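Local structure of nicking enzyme (4HTE) at residues K33-Y38 / K79-I84; L51-Q56 / T205-V210; I157-I162 / N213-L218; E178-S183 / E193-S198; D220-Q225 / E247-I252. The protein probably nicks plasmid DNA at the origin of transfer as a conjugative relaxase of the MobA/MobL family, this chain being a largely helical C-terminal part. All coordinates share one frame; numbering follows the deposited sequence.

In the fold
The chain is largely helical, with no strand, so each contact ties helix to helix or helix end to loop. Interaction 1 opens at the end of helix 22-35 and closes on helix 64-99. Before it closes, interaction 2 has begun on helix 41-58, and the two cross. Interaction 2 runs on to helix 198-227, bridging 148 residues. Within that span interaction 3 starts at the head of helix 159-179 and closes further along helix 198-227, crossing interaction 2. Interaction 4, a short closure at the far end of helix 159-179, falls inside both spans. Interaction 5 follows in series, carries helix 198-227 onto helix 245-269, and touches interaction 3 through Gln249.

Interaction 1. Residues K33-Y38 / K79-I84; sequences KDLKIY and KKLESI
Lys80 meets Asp34 and Leu35 where the end of helix 22-35 lies against the middle of the long helix 64-99, the last turn of one helix packed against the side of another within the middle helical domain. The short helix stops here: Lys36, with positive phi, is the first residue to leave helical geometry, and Leu35 is the hydrophobic residue that its last turn offers to the partner. Lys80 comes first along the long helix. Its aliphatic chain slides past Leu35 in the opposite direction, with Leu35 CD1 4.1 Å from Lys80 CD. Bent at chi3 (147°), the chain passes Asp34 at a slant, Lys80 CE lying 4.0 Å from Asp34 CG, and a further bend at chi4 sets the direction of NZ. At most a loose attraction between opposite charges would be expected, since the 4.4 Å from Asp34 OD2 to Lys80 NZ is beyond a salt bridge.

One residue on, Leu81 sends CD2 across the end of Leu35 at about a right angle, and the same Leu81 side chain also touches Met44 of helix 41-58, joining three helices at one point. Ile84 follows a turn later. It too reaches Met44, as well as Leu28 and Met31 of helix 22-35, so buried Leu35 closes the end of a larger apolar seam. Ile84 and Leu35 approach tip to tip, Ile84 CD1 lying 3.8 Å from Leu35 CD2.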
# COMPACT_ATOMS: atom_id res chain seq x y z
N LYS A 33 -8.57 27.11 1.57
CA LYS A 33 -9.89 27.62 1.20
C LYS A 33 -10.30 27.18 -0.20
O LYS A 33 -11.34 26.56 -0.38
CB LYS A 33 -9.92 29.14 1.29
N ASP A 34 -9.47 27.50 -1.20
CA ASP A 34 -9.80 27.17 -2.59
C ASP A 34 -9.49 25.71 -2.89
O ASP A 34 -10.20 25.07 -3.67
CB ASP A 34 -9.06 28.07 -3.60
CG ASP A 34 -7.95 28.89 -2.97
OD1 ASP A 34 -7.20 28.33 -2.14
OD2 ASP A 34 -7.83 30.08 -3.30
N LEU A 35 -8.43 25.19 -2.28
CA LEU A 35 -8.06 23.79 -2.45
C LEU A 35 -9.10 22.87 -1.80
O LEU A 35 -9.29 21.73 -2.23
CB LEU A 35 -6.68 23.53 -1.82
CG LEU A 35 -5.67 22.68 -2.59
CD1 LEU A 35 -5.67 22.98 -4.08
CD2 LEU A 35 -4.28 22.93 -2.02
N LYS A 36 -9.78 23.39 -0.78
CA LYS A 36 -10.84 22.64 -0.09
C LYS A 36 -10.28 21.37 0.54
O LYS A 36 -10.89 20.30 0.46
CB LYS A 36 -11.97 22.30 -1.06
N ILE A 37 -9.13 21.51 1.19
CA ILE A 37 -8.47 20.38 1.84
C ILE A 37 -7.76 20.84 3.11
O ILE A 37 -7.38 22.00 3.25
CB ILE A 37 -7.47 19.69 0.89
CG1 ILE A 37 -8.22 19.01 -0.26
CG2 ILE A 37 -6.63 18.65 1.64
CD1 ILE A 37 -7.32 18.35 -1.29
N TYR A 38 -7.60 19.91 4.05
CA TYR A 38 -6.85 20.17 5.28
C TYR A 38 -5.36 19.93 5.02
O TYR A 38 -4.92 18.79 4.88
CB TYR A 38 -7.35 19.26 6.40
CG TYR A 38 -6.73 19.54 7.75
CD1 TYR A 38 -7.20 20.58 8.54
CD2 TYR A 38 -5.68 18.77 8.24
CE1 TYR A 38 -6.63 20.85 9.78
CE2 TYR A 38 -5.12 19.03 9.47
CZ TYR A 38 -5.59 20.07 10.24
OH TYR A 38 -5.04 20.34 11.47
N LYS A 79 0.38 23.87 -8.84
CA LYS A 79 1.12 25.10 -8.56
C LYS A 79 0.85 25.55 -7.13
O LYS A 79 1.71 26.15 -6.48
CB LYS A 79 0.72 26.20 -9.54
N LYS A 80 -0.35 25.26 -6.64
CA LYS A 80 -0.71 25.59 -5.26
C LYS A 80 0.01 24.67 -4.27
O LYS A 80 0.56 25.13 -3.27
CB LYS A 80 -2.22 25.51 -5.05
CG LYS A 80 -3.02 26.51 -5.87
CD LYS A 80 -4.44 26.63 -5.34
CE LYS A 80 -4.99 28.04 -5.52
NZ LYS A 80 -5.84 28.18 -6.73
N LEU A 81 -0.01 23.37 -4.55
CA LEU A 81 0.67 22.40 -3.69
C LEU A 81 2.12 22.82 -3.49
O LEU A 81 2.67 22.69 -2.39
CB LEU A 81 0.62 21.00 -4.30
CG LEU A 81 -0.74 20.35 -4.54
CD1 LEU A 81 -0.67 18.86 -4.23
CD2 LEU A 81 -1.84 21.01 -3.72
N GLU A 82 2.73 23.33 -4.55
CA GLU A 82 4.13 23.73 -4.50
C GLU A 82 4.32 24.94 -3.60
O GLU A 82 5.09 24.90 -2.65
CB GLU A 82 4.66 24.03 -5.90
CG GLU A 82 6.12 24.48 -5.93
CD GLU A 82 7.06 23.48 -5.28
OE1 GLU A 82 6.83 22.26 -5.43
OE2 GLU A 82 8.03 23.91 -4.62
N SER A 83 3.60 26.02 -3.90
CA SER A 83 3.70 27.24 -3.11
C SER A 83 3.38 26.97 -1.64
O SER A 83 3.78 27.72 -0.76
CB SER A 83 2.79 28.32 -3.68
OG SER A 83 1.44 27.89 -3.71
N ILE A 84 2.64 25.89 -1.40
CA ILE A 84 2.41 25.42 -0.03
C ILE A 84 3.66 24.71 0.48
O ILE A 84 4.01 24.80 1.65
CB ILE A 84 1.21 24.46 0.05
CG1 ILE A 84 -0.10 25.23 -0.11
CG2 ILE A 84 1.22 23.70 1.37
CD1 ILE A 84 -1.35 24.36 -0.02

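Interaction 2. Residues L51-Q56 / T205-V210; sequences LYDLKQ and TNKLEV
Asp53 and Lys207 supply the charged part of this contact, a long salt bridge with Asp53 OD2 3.7 Å from Lys207 NZ. The two side chains approach at a slant. With chi1 at 170°, Asp53 CG stands anti to the backbone N, which brings the carboxylate round to the flank of its helix that meets the partner. Lys207 arrives by a different route: its chain bends at chi2 (-65°) and again at chi3, and the ammonium end comes out toward Asp53. The lysine is buried, and its side chain also touches Phe169 of helix 159-179, so an apolar neighbour borders a charged chain.

The uncharged polar part is made by Gln56 and Asn206, both of which point into the interface. As modelled, their amide planes are about perpendicular, but the pair is too close to be trusted and the way the amides pair remains doubtful. Tyr52 OH comes in from the opposite direction to Asn206, whose OD1 is 4.2 Å away, a distant packing neighbour.

Behind this face, Leu51 and Leu54 turn to helix 64-99, leaving mainly polar groups for the meeting with helix 198-227. The segment axes approach to 12.2 Å at 162° between their directions, the arrangement of a widely spaced antiparallel helix pair, bridged by long polar side chains at the surface of a helical bundle.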
# COMPACT_ATOMS: atom_id res chain seq x y z
N LEU A 51 -3.98 13.84 -8.24
CA LEU A 51 -3.95 14.78 -9.36
C LEU A 51 -3.13 14.24 -10.52
O LEU A 51 -3.48 14.46 -11.69
CB LEU A 51 -3.39 16.14 -8.90
CG LEU A 51 -4.40 17.29 -8.87
CD1 LEU A 51 -5.64 16.94 -8.06
CD2 LEU A 51 -3.74 18.54 -8.31
N TYR A 52 -2.05 13.54 -10.22
CA TYR A 52 -1.23 12.91 -11.25
C TYR A 52 -2.09 11.91 -12.01
O TYR A 52 -2.16 11.95 -13.24
CB TYR A 52 -0.04 12.20 -10.62
CG TYR A 52 0.86 11.51 -11.62
CD1 TYR A 52 2.08 12.06 -11.99
CD2 TYR A 52 0.48 10.30 -12.19
CE1 TYR A 52 2.90 11.42 -12.90
CE2 TYR A 52 1.30 9.66 -13.11
CZ TYR A 52 2.50 10.23 -13.46
OH TYR A 52 3.32 9.59 -14.37
N ASP A 53 -2.74 11.02 -11.27
CA ASP A 53 -3.62 10.02 -11.86
C ASP A 53 -4.75 10.68 -12.65
O ASP A 53 -5.25 10.10 -13.62
CB ASP A 53 -4.22 9.14 -10.76
CG ASP A 53 -5.33 8.25 -11.28
OD1 ASP A 53 -6.47 8.73 -11.41
OD2 ASP A 53 -5.05 7.06 -11.55
N LEU A 54 -5.15 11.87 -12.24
CA LEU A 54 -6.24 12.58 -12.90
C LEU A 54 -5.83 13.08 -14.28
O LEU A 54 -6.54 12.87 -15.26
CB LEU A 54 -6.70 13.76 -12.04
CG LEU A 54 -8.20 13.82 -11.73
CD1 LEU A 54 -9.01 13.86 -13.02
CD2 LEU A 54 -8.62 12.65 -10.86
N LYS A 55 -4.68 13.75 -14.35
CA LYS A 55 -4.19 14.34 -15.59
C LYS A 55 -4.19 13.31 -16.72
O LYS A 55 -4.39 13.66 -17.89
CB LYS A 55 -2.78 14.90 -15.40
N GLN A 56 -3.95 12.06 -16.37
CA GLN A 56 -3.86 11.00 -17.37
C GLN A 56 -5.22 10.68 -17.97
O GLN A 56 -5.34 10.47 -19.18
CB GLN A 56 -3.23 9.75 -16.76
CG GLN A 56 -1.79 9.95 -16.34
CD GLN A 56 -1.21 8.72 -15.69
OE1 GLN A 56 -1.93 7.89 -15.14
NE2 GLN A 56 0.12 8.59 -15.74
N THR A 205 -0.18 1.98 -21.87
CA THR A 205 1.26 1.83 -21.80
C THR A 205 1.79 2.46 -20.52
O THR A 205 2.64 1.88 -19.84
CB THR A 205 1.94 2.48 -23.01
OG1 THR A 205 1.12 2.30 -24.18
CG2 THR A 205 3.30 1.84 -23.25
N ASN A 206 1.28 3.64 -20.20
CA ASN A 206 1.72 4.35 -19.01
C ASN A 206 1.31 3.60 -17.74
O ASN A 206 2.10 3.46 -16.81
CB ASN A 206 1.14 5.77 -18.99
CG ASN A 206 1.84 6.68 -18.00
OD1 ASN A 206 1.32 6.95 -16.92
ND2 ASN A 206 3.03 7.14 -18.36
N LYS A 207 0.08 3.12 -17.72
CA LYS A 207 -0.43 2.36 -16.58
C LYS A 207 0.48 1.18 -16.27
O LYS A 207 0.62 0.79 -15.11
CB LYS A 207 -1.86 1.87 -16.84
CG LYS A 207 -2.90 2.97 -16.99
CD LYS A 207 -3.09 3.76 -15.70
CE LYS A 207 -4.27 3.25 -14.90
NZ LYS A 207 -4.51 4.09 -13.70
N LEU A 208 1.09 0.59 -17.29
CA LEU A 208 2.01 -0.51 -17.07
C LEU A 208 3.18 -0.05 -16.21
O LEU A 208 3.61 -0.76 -15.30
CB LEU A 208 2.51 -1.09 -18.39
CG LEU A 208 1.46 -1.76 -19.29
CD1 LEU A 208 2.15 -2.48 -20.42
CD2 LEU A 208 0.60 -2.74 -18.50
N GLU A 209 3.68 1.15 -16.49
CA GLU A 209 4.76 1.72 -15.70
C GLU A 209 4.28 2.00 -14.29
O GLU A 209 4.99 1.73 -13.32
CB GLU A 209 5.25 3.03 -16.33
CG GLU A 209 6.52 3.58 -15.68
CD GLU A 209 6.71 5.06 -15.93
OE1 GLU A 209 6.29 5.55 -17.00
OE2 GLU A 209 7.28 5.74 -15.05
N VAL A 210 3.07 2.54 -14.18
CA VAL A 210 2.49 2.86 -12.89
C VAL A 210 2.63 1.68 -11.93
O VAL A 210 2.89 1.88 -10.74
CB VAL A 210 0.99 3.21 -13.02
CG1 VAL A 210 0.36 3.40 -11.65
CG2 VAL A 210 0.81 4.47 -13.86

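Interaction 3. Residues I157-I162 / N213-L218; sequences ISLESI and NAENIL
Ser158 O takes two amide hydrogens, one from Ile162 N at 2.9 Å and a weaker one from Ser161 N, while Leu218 CD2 packs against the carbonyl carbon of the same residue. Ser158 is the N-cap of helix 159-179, and its OG accepts a weak capping bond from Glu160 N at 3.3 Å. Ser158 OG and Leu159 N in turn both bond to Gln249 OE1 of helix 245-269.

Across the contact there is no hydrogen bond. This is apolar packing of a helix's first turn on the middle of helix 198-227, close to the centre of the all-helical chain. Leu218 CG is anti to the backbone N (chi1 -166°), which extends CD2 toward the helix start, 3.6 Å from Leu159 N and 4.0 Å from Leu159 CB. Leu148 of helix 130-152 adjoins the same leucine.

One turn further along, buried Ile162 reaches over the backbone of its partner: CD1 lies 3.8 Å from Ala214 O and 4.0 Å from Ala214 CB. That methyl group also meets Leu218. Ile245 touches both Leu159 and Glu215, and between these two the chains meet at a slant, Leu159 CD1 resting 4.1 Å from Glu215 OE2.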
# COMPACT_ATOMS: atom_id res chain seq x y z
N ILE A 157 -3.81 -4.33 -1.25
CA ILE A 157 -2.38 -4.14 -1.51
C ILE A 157 -1.56 -5.41 -1.28
O ILE A 157 -1.41 -5.89 -0.16
CB ILE A 157 -1.81 -2.96 -0.68
CG1 ILE A 157 -1.98 -3.24 0.81
CG2 ILE A 157 -2.54 -1.67 -1.03
CD1 ILE A 157 -1.28 -2.26 1.71
N SER A 158 -1.02 -5.92 -2.38
CA SER A 158 -0.29 -7.19 -2.39
C SER A 158 0.40 -7.37 -3.73
O SER A 158 -0.10 -6.92 -4.76
CB SER A 158 -1.26 -8.35 -2.16
OG SER A 158 -0.64 -9.61 -2.36
N LEU A 159 1.56 -8.01 -3.72
CA LEU A 159 2.26 -8.33 -4.96
C LEU A 159 1.31 -8.98 -5.95
O LEU A 159 1.28 -8.62 -7.13
CB LEU A 159 3.44 -9.27 -4.68
CG LEU A 159 4.23 -9.75 -5.90
CD1 LEU A 159 4.61 -8.59 -6.81
CD2 LEU A 159 5.46 -10.51 -5.46
N GLU A 160 0.52 -9.94 -5.48
CA GLU A 160 -0.42 -10.64 -6.34
C GLU A 160 -1.44 -9.66 -6.92
O GLU A 160 -1.88 -9.81 -8.05
CB GLU A 160 -1.14 -11.74 -5.56
CG GLU A 160 -1.99 -11.23 -4.41
CD GLU A 160 -2.58 -12.36 -3.59
OE1 GLU A 160 -2.61 -13.51 -4.10
OE2 GLU A 160 -3.01 -12.11 -2.45
N SER A 161 -1.80 -8.65 -6.13
CA SER A 161 -2.76 -7.65 -6.57
C SER A 161 -2.16 -6.76 -7.66
O SER A 161 -2.79 -6.50 -8.67
CB SER A 161 -3.23 -6.80 -5.40
OG SER A 161 -3.93 -7.59 -4.46
N ILE A 162 -0.93 -6.31 -7.42
CA ILE A 162 -0.24 -5.46 -8.38
C ILE A 162 -0.12 -6.17 -9.72
O ILE A 162 -0.37 -5.59 -10.77
CB ILE A 162 1.16 -5.07 -7.87
CG1 ILE A 162 1.04 -4.15 -6.65
CG2 ILE A 162 1.97 -4.40 -8.97
CD1 ILE A 162 2.36 -3.84 -5.99
N ASN A 213 6.20 0.70 -10.88
CA ASN A 213 6.56 1.59 -9.79
C ASN A 213 5.98 1.07 -8.48
O ASN A 213 6.68 0.95 -7.47
CB ASN A 213 6.04 3.00 -10.06
CG ASN A 213 6.58 4.02 -9.09
OD1 ASN A 213 7.65 3.84 -8.51
ND2 ASN A 213 5.85 5.11 -8.91
N ALA A 214 4.69 0.74 -8.51
CA ALA A 214 4.01 0.20 -7.34
C ALA A 214 4.80 -0.98 -6.77
O ALA A 214 4.92 -1.13 -5.55
CB ALA A 214 2.60 -0.24 -7.71
N GLU A 215 5.34 -1.81 -7.65
CA GLU A 215 6.09 -2.99 -7.22
C GLU A 215 7.32 -2.57 -6.42
O GLU A 215 7.68 -3.21 -5.44
CB GLU A 215 6.48 -3.84 -8.43
CG GLU A 215 7.08 -5.19 -8.07
CD GLU A 215 7.06 -6.18 -9.22
OE1 GLU A 215 6.40 -5.89 -10.25
OE2 GLU A 215 7.71 -7.24 -9.12
N ASN A 216 7.95 -1.48 -6.84
CA ASN A 216 9.10 -0.95 -6.12
C ASN A 216 8.70 -0.37 -4.77
O ASN A 216 9.35 -0.63 -3.76
CB ASN A 216 9.81 0.12 -6.94
CG ASN A 216 10.97 -0.43 -7.75
OD1 ASN A 216 11.07 -1.64 -7.96
ND2 ASN A 216 11.85 0.45 -8.21
N ILE A 217 7.63 0.42 -4.76
CA ILE A 217 7.10 0.97 -3.53
C ILE A 217 6.85 -0.14 -2.52
O ILE A 217 7.33 -0.09 -1.39
CB ILE A 217 5.78 1.73 -3.77
CG1 ILE A 217 6.04 3.01 -4.56
CG2 ILE A 217 5.10 2.04 -2.45
CD1 ILE A 217 4.79 3.82 -4.85
N LEU A 218 6.10 -1.15 -2.95
CA LEU A 218 5.77 -2.29 -2.10
C LEU A 218 7.01 -2.85 -1.43
O LEU A 218 7.04 -3.03 -0.21
CB LEU A 218 5.10 -3.39 -2.94
CG LEU A 218 4.41 -4.49 -2.13
CD1 LEU A 218 3.08 -3.97 -1.59
CD2 LEU A 218 4.20 -5.74 -2.97

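Interaction 4. Residues E178-S183 / E193-S198; sequences EKNNLS and EGMEDS
Asn180 donates to Asp197 through a sound hydrogen bond, ND2 to OD2 at 3.1 Å with an angle of 159° at the hydrogen. The acceptor lies nearly in the amide plane, but the carboxylate is turned about 88° to that plane and is met on its anti side, 19° out of its own plane. Asn180 ND2 has a second acceptor, Ile176 O, in the last turns of helix 159-179; this bond to the backbone anchors the amide that holds the aspartate. Asp197 OD2 also receives Lys179 NZ in a salt bridge at 3.5 Å. The lysine chain is fully extended and crosses the carboxylate at about a right angle. The carboxylate of Asp197, a residue largely buried although the contact lies at the surface, is thus served by an amide and an ammonium group, which would be expected to favour its charged form.

Apolar contact is limited to Leu182 CD1 and the selenium of selenomethionine 195, tip to tip at 4.1 Å.

Helix 159-179 ends here in a Schellman motif: Asn181, with positive phi, is its C-prime residue, Asn181 N returns to Glu178 O, and Leu182 N bonds to Leu177 O. Ser183 OG then caps the next helix at Asp185 N. The contact clasps the end of helix 159-179 to the loop that follows helix 184-188 and leads into helix 198-227.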
# COMPACT_ATOMS: atom_id res chain seq x y z
N GLU A 178 -4.21 -5.35 -31.50
CA GLU A 178 -4.74 -6.26 -32.50
C GLU A 178 -5.85 -5.57 -33.29
O GLU A 178 -5.93 -5.70 -34.51
CB GLU A 178 -5.27 -7.54 -31.85
CG GLU A 178 -4.19 -8.47 -31.35
CD GLU A 178 -4.75 -9.76 -30.79
OE1 GLU A 178 -5.95 -10.03 -30.99
OE2 GLU A 178 -3.98 -10.52 -30.15
N LYS A 179 -6.71 -4.84 -32.58
CA LYS A 179 -7.80 -4.12 -33.21
C LYS A 179 -7.31 -3.21 -34.34
O LYS A 179 -7.97 -3.06 -35.36
CB LYS A 179 -8.56 -3.29 -32.18
CG LYS A 179 -9.55 -2.30 -32.78
CD LYS A 179 -10.26 -1.49 -31.71
CE LYS A 179 -11.03 -0.33 -32.32
NZ LYS A 179 -11.74 0.48 -31.29
N ASN A 180 -6.14 -2.60 -34.14
CA ASN A 180 -5.58 -1.69 -35.13
C ASN A 180 -4.47 -2.33 -35.94
O ASN A 180 -3.82 -1.66 -36.75
CB ASN A 180 -5.06 -0.43 -34.44
CG ASN A 180 -6.16 0.39 -33.80
OD1 ASN A 180 -6.64 1.37 -34.36
ND2 ASN A 180 -6.58 -0.02 -32.61
N ASN A 181 -4.25 -3.62 -35.73
CA ASN A 181 -3.20 -4.36 -36.43
C ASN A 181 -1.81 -3.77 -36.17
O ASN A 181 -0.92 -3.84 -37.02
CB ASN A 181 -3.48 -4.40 -37.93
CG ASN A 181 -4.77 -5.13 -38.26
OD1 ASN A 181 -5.00 -6.24 -37.78
ND2 ASN A 181 -5.61 -4.52 -39.08
N LEU A 182 -1.63 -3.19 -34.98
CA LEU A 182 -0.35 -2.60 -34.60
C LEU A 182 0.42 -3.54 -33.69
O LEU A 182 -0.16 -4.26 -32.88
CB LEU A 182 -0.57 -1.25 -33.90
CG LEU A 182 -1.45 -0.25 -34.65
CD1 LEU A 182 -1.49 1.08 -33.91
CD2 LEU A 182 -0.97 -0.05 -36.08
N SER A 183 1.74 -3.53 -33.83
CA SER A 183 2.62 -4.38 -33.04
C SER A 183 3.24 -3.61 -31.88
O SER A 183 3.07 -2.40 -31.77
CB SER A 183 3.73 -4.95 -33.91
OG SER A 183 4.74 -5.54 -33.12
N GLU A 193 0.47 7.56 -33.99
CA GLU A 193 0.32 8.97 -33.63
C GLU A 193 -1.03 9.58 -34.02
O GLU A 193 -1.62 10.32 -33.23
CB GLU A 193 1.46 9.79 -34.25
CG GLU A 193 2.82 9.55 -33.62
CD GLU A 193 3.93 10.28 -34.36
OE1 GLU A 193 3.69 10.72 -35.50
OE2 GLU A 193 5.04 10.40 -33.80
N GLY A 194 -1.52 9.26 -35.21
CA GLY A 194 -2.72 9.90 -35.73
C GLY A 194 -3.94 9.01 -35.81
O GLY A 194 -4.72 9.09 -36.76
N MSE A 195 -4.11 8.14 -34.82
CA MSE A 195 -5.30 7.30 -34.73
C MSE A 195 -6.22 7.76 -33.60
O MSE A 195 -5.83 8.57 -32.77
CB MSE A 195 -4.90 5.84 -34.49
CG MSE A 195 -5.08 4.95 -35.70
SE MSE A 195 -3.49 3.91 -36.13
CE MSE A 195 -2.35 5.38 -36.73
N GLU A 196 -7.44 7.23 -33.59
CA GLU A 196 -8.39 7.57 -32.54
C GLU A 196 -8.00 6.91 -31.23
O GLU A 196 -8.24 7.46 -30.15
CB GLU A 196 -9.80 7.12 -32.93
CG GLU A 196 -10.33 7.76 -34.20
CD GLU A 196 -11.79 7.46 -34.43
OE1 GLU A 196 -12.36 6.66 -33.66
OE2 GLU A 196 -12.38 8.02 -35.38
N ASP A 197 -7.39 5.73 -31.33
CA ASP A 197 -7.06 4.94 -30.15
C ASP A 197 -5.70 5.30 -29.55
O ASP A 197 -5.39 4.88 -28.44
CB ASP A 197 -7.09 3.45 -30.48
CG ASP A 197 -8.49 2.95 -30.78
OD1 ASP A 197 -9.45 3.44 -30.15
OD2 ASP A 197 -8.63 2.06 -31.65
N SER A 198 -4.90 6.07 -30.28
CA SER A 198 -3.56 6.43 -29.82
C SER A 198 -3.53 6.78 -28.34
O SER A 198 -2.79 6.17 -27.56
CB SER A 198 -3.04 7.63 -30.61
OG SER A 198 -3.75 7.80 -31.82

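Interaction 5. Residues D220-Q225 / E247-I252; sequences DYYDVQ and EKQQLI
Helix 198-227 and helix 245-269 cross here through Tyr222 and its partners Lys248, Gln249 and Ile252, an oblique helix-helix packing whose segment axes pass 10.5 Å apart at 52°. It carries the long central helix onto the part of the chain that leads to the metal: the side chain of Ile252 lies about 11 Å from a bound calcium ion, and about 12 Å from that of Asp328, a calcium-binding residue.

The buried ring of Tyr222 is the centre of the contact. Ile252 covers one face, its CG1 sitting 3.7 Å from the ring centroid, almost on the ring normal, which makes a CH-pi contact. Ile252 also packs on Ile226, and so spans a full turn of the opposing helix.

At the far end of the ring, the phenol oxygen meets the amide of Gln249. Gln249 NE2 gives a weak, bent hydrogen bond to Tyr222 OH at 2.6 Å, and the amide plane is turned 73° from the ring. The glutamine bends at chi2 (84°) to bring its amide round to the hydroxyl. The strongest partner of this amide is the backbone of Leu159, so the glutamine is also held from the head of helix 159-179.

On the next residue, Asp223, the contact becomes ionic. Lys248 stretches out along an extended chain, and its charge is shared with Glu219, with Asn240 OD1 as a weak further partner. Against Asp223 the salt bridge is close: Lys248 NZ lies 2.7 Å from Asp223 OD1, at the syn lone pair.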
# COMPACT_ATOMS: atom_id res chain seq x y z
N ASP A 220 9.84 -1.54 -0.76
CA ASP A 220 10.28 -0.62 0.28
C ASP A 220 9.34 -0.70 1.48
O ASP A 220 9.77 -0.80 2.62
CB ASP A 220 10.33 0.81 -0.25
CG ASP A 220 11.33 0.99 -1.38
OD1 ASP A 220 12.34 0.26 -1.40
OD2 ASP A 220 11.10 1.85 -2.25
N TYR A 221 8.04 -0.66 1.19
CA TYR A 221 7.01 -0.70 2.22
C TYR A 221 7.10 -1.98 3.05
O TYR A 221 6.79 -1.97 4.24
CB TYR A 221 5.63 -0.60 1.56
CG TYR A 221 4.46 -0.82 2.48
CD1 TYR A 221 4.11 0.13 3.43
CD2 TYR A 221 3.67 -1.96 2.38
CE1 TYR A 221 3.02 -0.06 4.27
CE2 TYR A 221 2.59 -2.16 3.21
CZ TYR A 221 2.27 -1.21 4.15
OH TYR A 221 1.18 -1.41 4.98
N TYR A 222 7.53 -3.06 2.43
CA TYR A 222 7.76 -4.31 3.15
C TYR A 222 9.05 -4.20 3.95
O TYR A 222 9.06 -4.43 5.16
CB TYR A 222 7.84 -5.50 2.18
CG TYR A 222 6.51 -5.98 1.65
CD1 TYR A 222 5.32 -5.32 1.94
CD2 TYR A 222 6.44 -7.12 0.85
CE1 TYR A 222 4.11 -5.77 1.45
CE2 TYR A 222 5.23 -7.58 0.36
CZ TYR A 222 4.07 -6.90 0.66
OH TYR A 222 2.87 -7.36 0.17
N ASP A 223 10.13 -3.82 3.26
CA ASP A 223 11.45 -3.72 3.88
C ASP A 223 11.39 -3.07 5.25
O ASP A 223 12.00 -3.55 6.21
CB ASP A 223 12.40 -2.93 2.97
CG ASP A 223 12.86 -3.73 1.77
OD1 ASP A 223 12.94 -4.98 1.88
OD2 ASP A 223 13.16 -3.12 0.72
N VAL A 224 10.65 -1.96 5.35
CA VAL A 224 10.54 -1.23 6.60
C VAL A 224 9.85 -2.07 7.67
O VAL A 224 10.23 -2.05 8.84
CB VAL A 224 9.79 0.12 6.42
CG1 VAL A 224 8.36 -0.12 5.97
CG2 VAL A 224 9.82 0.93 7.70
N GLN A 225 8.82 -2.81 7.25
CA GLN A 225 8.09 -3.68 8.17
C GLN A 225 8.97 -4.83 8.64
O GLN A 225 9.03 -5.13 9.83
CB GLN A 225 6.83 -4.23 7.50
CG GLN A 225 5.75 -3.20 7.23
CD GLN A 225 4.53 -3.80 6.56
OE1 GLN A 225 4.09 -3.33 5.50
NE2 GLN A 225 3.97 -4.84 7.17
N GLU A 247 9.62 -13.75 -2.12
CA GLU A 247 9.98 -14.35 -0.84
C GLU A 247 9.60 -13.42 0.32
O GLU A 247 9.18 -13.89 1.38
CB GLU A 247 11.48 -14.64 -0.79
N LYS A 248 9.75 -12.12 0.11
CA LYS A 248 9.41 -11.13 1.13
C LYS A 248 7.90 -11.13 1.41
O LYS A 248 7.48 -11.02 2.56
CB LYS A 248 9.87 -9.73 0.71
CG LYS A 248 11.38 -9.54 0.77
CD LYS A 248 11.80 -8.16 0.30
CE LYS A 248 13.31 -8.00 0.29
NZ LYS A 248 13.74 -6.63 -0.10
N GLN A 249 7.10 -11.25 0.36
CA GLN A 249 5.65 -11.29 0.51
C GLN A 249 5.24 -12.49 1.36
O GLN A 249 4.41 -12.36 2.26
CB GLN A 249 4.97 -11.39 -0.86
CG GLN A 249 3.46 -11.55 -0.80
CD GLN A 249 2.74 -10.23 -0.66
OE1 GLN A 249 2.47 -9.55 -1.64
NE2 GLN A 249 2.42 -9.86 0.58
N GLN A 250 5.82 -13.64 1.07
CA GLN A 250 5.52 -14.87 1.80
C GLN A 250 5.74 -14.68 3.30
O GLN A 250 5.04 -15.28 4.11
CB GLN A 250 6.38 -16.02 1.29
CG GLN A 250 6.09 -16.41 -0.15
CD GLN A 250 6.93 -17.58 -0.61
OE1 GLN A 250 7.84 -18.03 0.10
NE2 GLN A 250 6.64 -18.09 -1.80
N LEU A 251 6.70 -13.83 3.65
CA LEU A 251 6.96 -13.53 5.06
C LEU A 251 5.85 -12.66 5.62
O LEU A 251 5.31 -12.95 6.69
CB LEU A 251 8.31 -12.83 5.23
CG LEU A 251 8.67 -12.49 6.68
CD1 LEU A 251 8.95 -13.76 7.48
CD2 LEU A 251 9.85 -11.54 6.74
N ILE A 252 5.52 -11.59 4.91
CA ILE A 252 4.45 -10.70 5.34
C ILE A 252 3.19 -11.52 5.59
O ILE A 252 2.58 -11.43 6.65
CB ILE A 252 4.15 -9.61 4.30
CG1 ILE A 252 5.37 -8.71 4.10
CG2 ILE A 252 2.95 -8.78 4.73
CD1 ILE A 252 5.84 -8.01 5.36